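Long-range contacts in phospholipase C-beta (PLC-beta) (Sepia officinalis, PDB 3QR0), which is a multidomain member of the phospholipase C-beta family, with PH, EF-hand-like, TIM-barrel and C2 domains and a bound calcium ion: residues Gly650-Lys655 / Phe706-Val711; Asp739-Gly744 / Ala765-Lys770. All blocks are in the same frame, centred on the assembly; numbering follows the deposited sequence.

Contact 1. Residues Gly650-Lys655 / Phe706-Val711; sequences GTIEIK and FVFKKV
I654 and F706 exchange both of their backbone hydrogen bonds, and so do I652 with F708 and G650 with V711, giving three antiparallel hydrogen-bonded pairs. F708 N reaches I652 O at 2.7 Å; that same oxygen sits in the plane of the F708 ring, at its edge, 3.5 Å from F708 CD1. Beside it, I652 CG2 meets F708 CD1 at 4.1 Å, the two side chains crossing at a slant, and I654 CG1 comes to the same ring's edge at CE1.

Between I652 and G650 the register slips by one residue, a beta bulge. K709 and K710 together lie opposite the single residue T651; K709 has the helix-like backbone angles (phi -57°, psi -53°). T651 OG1, set beside its own backbone N (chi1 -55°), donates to K709 O at 2.8 Å. On the same face of the sheet as the T651 side chain, E653 and V707 form the non-hydrogen-bonded pair.

The face with F706, F708 and V711 turns into the C2 beta sandwich, where V673 and M675 of strand 669-676 and the ring of F687 meet it. Strand 706-711 is outermost in its sheet; strand 650-660 pairs on its other side with strand 761-771.

Contact 2. Residues Asp739-Gly744 / Ala765-Lys770; sequences DGIKPG and AHIVAK
With chi1 of I741 at -166°, CG1 swings away from the backbone N and CG2 is left wedged between N and C, facing A769 CB at 3.8 Å. The other branch runs out extended to CD1, which touches I767 CG2 at 4.2 Å. I767 in turn holds CG1 beside its own backbone N and sends CD1 to the carbonyl oxygen of K742, while its CG2 lies against P743 CA. The proline ring leans on the strand backbone through one corner: P743 CB is 3.3 Å from I767 O and also faces A769.

Just beyond the proline the loop becomes sheet. G744 and I767 form an antiparallel hydrogen-bonded pair. G744 N points almost straight at I767 O, 2.6 Å away; the return bond from I767 N to G744 O is more bent. This is the entry into strand 746-751, the edge strand next to strand 761-771 in one sheet of the C2 beta sandwich; the loop 739-744 arrives from strand 730-737, the edge of the other sheet. The contact therefore lies where the chain crosses between the two layers.

At G744 the backbone angles (phi 96°, psi -162°) are such that a side-chain carbon would run into the carbonyl oxygen of P743. The CA of G744 lies off-centre over the H766 ring, a CH-pi contact at 4.3 Å from the centroid, and Y745 meets that ring edge-to-face. K742 points away from the strand, and its NZ bonds to the carbonyl oxygen of N312 and to a glycerol molecule.

Following the chain from the N terminus, strand 650-660 comes first, and contact 1 closes a loop of 50 residues when strand 706-711 returns beside it. Contact 2 opens only after that, closing a shorter loop of 20 residues between 739-744 and 765-770, so the two lie in series and neither encloses the other. They meet through strands 650-660 and 761-771, neighbours in one sheet: E653 O lies 2.9 Å from V768 N, a probable hydrogen bond, and I652 CD1 packs on A769 CB. Contact 1 adds the outer strand on one side, while contact 2 fastens the crossing from strand 730-737 to strand 761-771, just before strand 746-751 completes the opposite edge of the sheet.

Contact 1. Residues Gly650-Lys655 / Phe706-Val711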
loop_
_atom_site.group_PDB
_atom_site.type_symbol
_atom_site.label_atom_id
_atom_site.label_comp_id
_atom_site.label_asym_id
_atom_site.label_seq_id
_atom_site.Cartn_x
_atom_site.Cartn_y
_atom_site.Cartn_z
ATOM N N GLY A 650 -23.212 1.583 10.768
ATOM C CA GLY A 650 -23.293 0.657 9.645
ATOM C C GLY A 650 -23.401 -0.793 10.067
ATOM O O GLY A 650 -23.203 -1.134 11.235
ATOM N N THR A 651 -23.758 -1.635 9.103
ATOM C CA THR A 651 -23.687 -3.081 9.241
ATOM C C THR A 651 -22.891 -3.580 8.049
ATOM O O THR A 651 -23.067 -3.083 6.929
ATOM C CB THR A 651 -25.087 -3.736 9.252
ATOM O OG1 THR A 651 -25.885 -3.138 10.279
ATOM C CG2 THR A 651 -24.989 -5.236 9.523
ATOM N N ILE A 652 -21.997 -4.533 8.306
ATOM C CA ILE A 652 -21.190 -5.155 7.275
ATOM C C ILE A 652 -21.339 -6.665 7.404
ATOM O O ILE A 652 -21.233 -7.211 8.504
ATOM C CB ILE A 652 -19.688 -4.803 7.420
ATOM C CG1 ILE A 652 -19.447 -3.301 7.235
ATOM C CG2 ILE A 652 -18.861 -5.617 6.430
ATOM C CD1 ILE A 652 -19.553 -2.808 5.796
ATOM N N GLU A 653 -21.601 -7.332 6.283
ATOM C CA GLU A 653 -21.636 -8.790 6.245
ATOM C C GLU A 653 -20.714 -9.259 5.135
ATOM O O GLU A 653 -20.735 -8.713 4.028
ATOM C CB GLU A 653 -23.063 -9.309 6.032
ATOM C CG GLU A 653 -24.083 -8.677 6.978
ATOM C CD GLU A 653 -25.475 -9.284 6.888
ATOM O OE1 GLU A 653 -25.703 -10.171 6.035
ATOM O OE2 GLU A 653 -26.350 -8.862 7.679
ATOM N N ILE A 654 -19.875 -10.241 5.443
ATOM C CA ILE A 654 -18.913 -10.746 4.474
ATOM C C ILE A 654 -19.072 -12.255 4.393
ATOM O O ILE A 654 -18.822 -12.964 5.369
ATOM C CB ILE A 654 -17.455 -10.406 4.869
ATOM C CG1 ILE A 654 -17.281 -8.909 5.140
ATOM C CG2 ILE A 654 -16.485 -10.879 3.784
ATOM C CD1 ILE A 654 -17.424 -8.026 3.927
ATOM N N LYS A 655 -19.518 -12.735 3.236
ATOM C CA LYS A 655 -19.594 -14.161 2.964
ATOM C C LYS A 655 -18.427 -14.548 2.063
ATOM O O LYS A 655 -18.337 -14.074 0.931
ATOM C CB LYS A 655 -20.922 -14.500 2.285
ATOM C CG LYS A 655 -21.134 -15.983 2.038
ATOM C CD LYS A 655 -22.396 -16.240 1.230
ATOM C CE LYS A 655 -22.561 -17.723 0.922
ATOM N NZ LYS A 655 -22.549 -18.564 2.158
ATOM N N PHE A 706 -20.175 -13.991 7.630
ATOM C CA PHE A 706 -19.622 -13.352 8.814
ATOM C C PHE A 706 -20.310 -11.994 8.982
ATOM O O PHE A 706 -20.250 -11.158 8.088
ATOM C CB PHE A 706 -18.113 -13.121 8.668
ATOM C CG PHE A 706 -17.298 -14.372 8.431
ATOM C CD1 PHE A 706 -16.233 -14.354 7.530
ATOM C CD2 PHE A 706 -17.557 -15.548 9.121
ATOM C CE1 PHE A 706 -15.455 -15.492 7.318
ATOM C CE2 PHE A 706 -16.784 -16.687 8.911
ATOM C CZ PHE A 706 -15.737 -16.658 8.008
ATOM N N VAL A 707 -20.944 -11.775 10.130
ATOM C CA VAL A 707 -21.742 -10.570 10.358
ATOM C C VAL A 707 -21.071 -9.619 11.341
ATOM O O VAL A 707 -20.758 -10.005 12.463
ATOM C CB VAL A 707 -23.137 -10.937 10.912
ATOM C CG1 VAL A 707 -23.969 -9.680 11.157
ATOM C CG2 VAL A 707 -23.862 -11.888 9.956
ATOM N N PHE A 708 -20.855 -8.379 10.914
ATOM C CA PHE A 708 -20.445 -7.303 11.812
ATOM C C PHE A 708 -21.681 -6.437 12.042
ATOM O O PHE A 708 -21.914 -5.466 11.324
ATOM C CB PHE A 708 -19.309 -6.478 11.201
ATOM C CG PHE A 708 -18.084 -7.281 10.875
ATOM C CD1 PHE A 708 -17.980 -7.946 9.663
ATOM C CD2 PHE A 708 -17.032 -7.369 11.774
ATOM C CE1 PHE A 708 -16.846 -8.689 9.353
ATOM C CE2 PHE A 708 -15.894 -8.109 11.473
ATOM C CZ PHE A 708 -15.802 -8.773 10.263
ATOM N N LYS A 709 -22.466 -6.811 13.048
ATOM C CA LYS A 709 -23.835 -6.321 13.206
ATOM C C LYS A 709 -23.929 -4.799 13.288
ATOM O O LYS A 709 -24.689 -4.183 12.540
ATOM C CB LYS A 709 -24.473 -6.962 14.449
ATOM C CG LYS A 709 -25.946 -6.647 14.661
ATOM C CD LYS A 709 -26.806 -7.080 13.482
ATOM C CE LYS A 709 -28.278 -7.099 13.852
ATOM N NZ LYS A 709 -29.133 -7.390 12.670
ATOM N N LYS A 710 -23.161 -4.200 14.191
ATOM C CA LYS A 710 -23.220 -2.761 14.413
ATOM C C LYS A 710 -21.831 -2.149 14.369
ATOM O O LYS A 710 -21.045 -2.311 15.302
ATOM C CB LYS A 710 -23.870 -2.448 15.760
ATOM C CG LYS A 710 -24.032 -0.951 16.027
ATOM C CD LYS A 710 -24.753 -0.683 17.344
ATOM C CE LYS A 710 -25.052 0.804 17.513
ATOM N NZ LYS A 710 -25.640 1.110 18.855
ATOM N N VAL A 711 -21.536 -1.449 13.279
ATOM C CA VAL A 711 -20.309 -0.673 13.176
ATOM C C VAL A 711 -20.637 0.771 13.544
ATOM O O VAL A 711 -21.252 1.495 12.758
ATOM C CB VAL A 711 -19.721 -0.736 11.757
ATOM C CG1 VAL A 711 -18.382 0.001 11.705
ATOM C CG2 VAL A 711 -19.568 -2.191 11.313
#

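Contact 2. Residues Asp739-Gly744 / Ala765-Lys770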
loop_
_atom_site.group_PDB
_atom_site.type_symbol
_atom_site.label_atom_id
_atom_site.label_comp_id
_atom_site.label_asym_id
_atom_site.label_seq_id
_atom_site.Cartn_x
_atom_site.Cartn_y
_atom_site.Cartn_z
ATOM N N ASP A 739 -15.391 3.462 4.265
ATOM C CA ASP A 739 -15.640 4.680 3.495
ATOM C C ASP A 739 -15.481 4.329 2.011
ATOM O O ASP A 739 -14.369 4.148 1.528
ATOM C CB ASP A 739 -14.652 5.780 3.916
ATOM C CG ASP A 739 -14.858 7.098 3.168
ATOM O OD1 ASP A 739 -13.949 7.961 3.247
ATOM O OD2 ASP A 739 -15.905 7.285 2.507
ATOM N N GLY A 740 -16.601 4.201 1.310
ATOM C CA GLY A 740 -16.587 3.902 -0.123
ATOM C C GLY A 740 -16.586 2.428 -0.499
ATOM O O GLY A 740 -16.508 2.102 -1.684
ATOM N N ILE A 741 -16.685 1.528 0.481
ATOM C CA ILE A 741 -16.735 0.099 0.171
ATOM C C ILE A 741 -17.913 -0.197 -0.768
ATOM O O ILE A 741 -18.990 0.400 -0.651
ATOM C CB ILE A 741 -16.809 -0.798 1.443
ATOM C CG1 ILE A 741 -16.514 -2.262 1.078
ATOM C CG2 ILE A 741 -18.163 -0.658 2.134
ATOM C CD1 ILE A 741 -16.322 -3.171 2.271
ATOM N N LYS A 742 -17.687 -1.103 -1.712
ATOM C CA LYS A 742 -18.695 -1.471 -2.694
ATOM C C LYS A 742 -19.247 -2.842 -2.347
ATOM O O LYS A 742 -18.484 -3.804 -2.265
ATOM C CB LYS A 742 -18.081 -1.544 -4.082
ATOM C CG LYS A 742 -17.548 -0.249 -4.638
ATOM C CD LYS A 742 -17.224 -0.481 -6.093
ATOM C CE LYS A 742 -16.504 0.653 -6.738
ATOM N NZ LYS A 742 -16.243 0.280 -8.139
ATOM N N PRO A 743 -20.572 -2.950 -2.156
ATOM C CA PRO A 743 -21.160 -4.222 -1.751
ATOM C C PRO A 743 -21.409 -5.179 -2.920
ATOM O O PRO A 743 -21.055 -4.883 -4.065
ATOM C CB PRO A 743 -22.485 -3.792 -1.124
ATOM C CG PRO A 743 -22.875 -2.598 -1.911
ATOM C CD PRO A 743 -21.595 -1.891 -2.267
ATOM N N GLY A 744 -22.000 -6.327 -2.608
ATOM C CA GLY A 744 -22.426 -7.295 -3.609
ATOM C C GLY A 744 -21.417 -8.394 -3.849
ATOM O O GLY A 744 -20.522 -8.619 -3.032
ATOM N N ALA A 765 -16.290 -13.165 -2.950
ATOM C CA ALA A 765 -17.103 -12.958 -1.751
ATOM C C ALA A 765 -18.389 -12.196 -2.067
ATOM O O ALA A 765 -18.493 -11.539 -3.108
ATOM C CB ALA A 765 -16.293 -12.191 -0.707
ATOM N N HIS A 766 -19.364 -12.288 -1.165
ATOM C CA HIS A 766 -20.524 -11.404 -1.194
ATOM C C HIS A 766 -20.449 -10.453 -0.004
ATOM O O HIS A 766 -20.192 -10.873 1.131
ATOM C CB HIS A 766 -21.842 -12.170 -1.159
ATOM C CG HIS A 766 -23.045 -11.293 -1.336
ATOM N ND1 HIS A 766 -23.684 -10.681 -0.279
ATOM C CD2 HIS A 766 -23.714 -10.912 -2.450
ATOM C CE1 HIS A 766 -24.701 -9.970 -0.733
ATOM N NE2 HIS A 766 -24.740 -10.091 -2.049
ATOM N N ILE A 767 -20.690 -9.176 -0.274
ATOM C CA ILE A 767 -20.547 -8.124 0.723
ATOM C C ILE A 767 -21.873 -7.399 0.894
ATOM O O ILE A 767 -22.455 -6.919 -0.078
ATOM C CB ILE A 767 -19.476 -7.106 0.298
ATOM C CG1 ILE A 767 -18.127 -7.802 0.118
ATOM C CG2 ILE A 767 -19.383 -5.959 1.325
ATOM C CD1 ILE A 767 -17.039 -6.899 -0.430
ATOM N N VAL A 768 -22.367 -7.350 2.125
ATOM C CA VAL A 768 -23.471 -6.462 2.464
ATOM C C VAL A 768 -22.874 -5.266 3.187
ATOM O O VAL A 768 -22.078 -5.432 4.113
ATOM C CB VAL A 768 -24.502 -7.149 3.360
ATOM C CG1 VAL A 768 -25.469 -6.128 3.940
ATOM C CG2 VAL A 768 -25.254 -8.223 2.577
ATOM N N ALA A 769 -23.236 -4.067 2.738
ATOM C CA ALA A 769 -22.853 -2.827 3.409
ATOM C C ALA A 769 -24.029 -1.876 3.344
ATOM O O ALA A 769 -24.474 -1.494 2.263
ATOM C CB ALA A 769 -21.627 -2.203 2.759
ATOM N N LYS A 770 -24.536 -1.505 4.509
ATOM C CA LYS A 770 -25.721 -0.673 4.598
ATOM C C LYS A 770 -25.763 0.018 5.943
ATOM O O LYS A 770 -24.985 -0.302 6.848
ATOM C CB LYS A 770 -26.982 -1.522 4.418
ATOM C CG LYS A 770 -27.112 -2.661 5.417
ATOM C CD LYS A 770 -28.400 -3.439 5.199
ATOM C CE LYS A 770 -28.496 -4.623 6.142
ATOM N NZ LYS A 770 -29.570 -5.562 5.711
#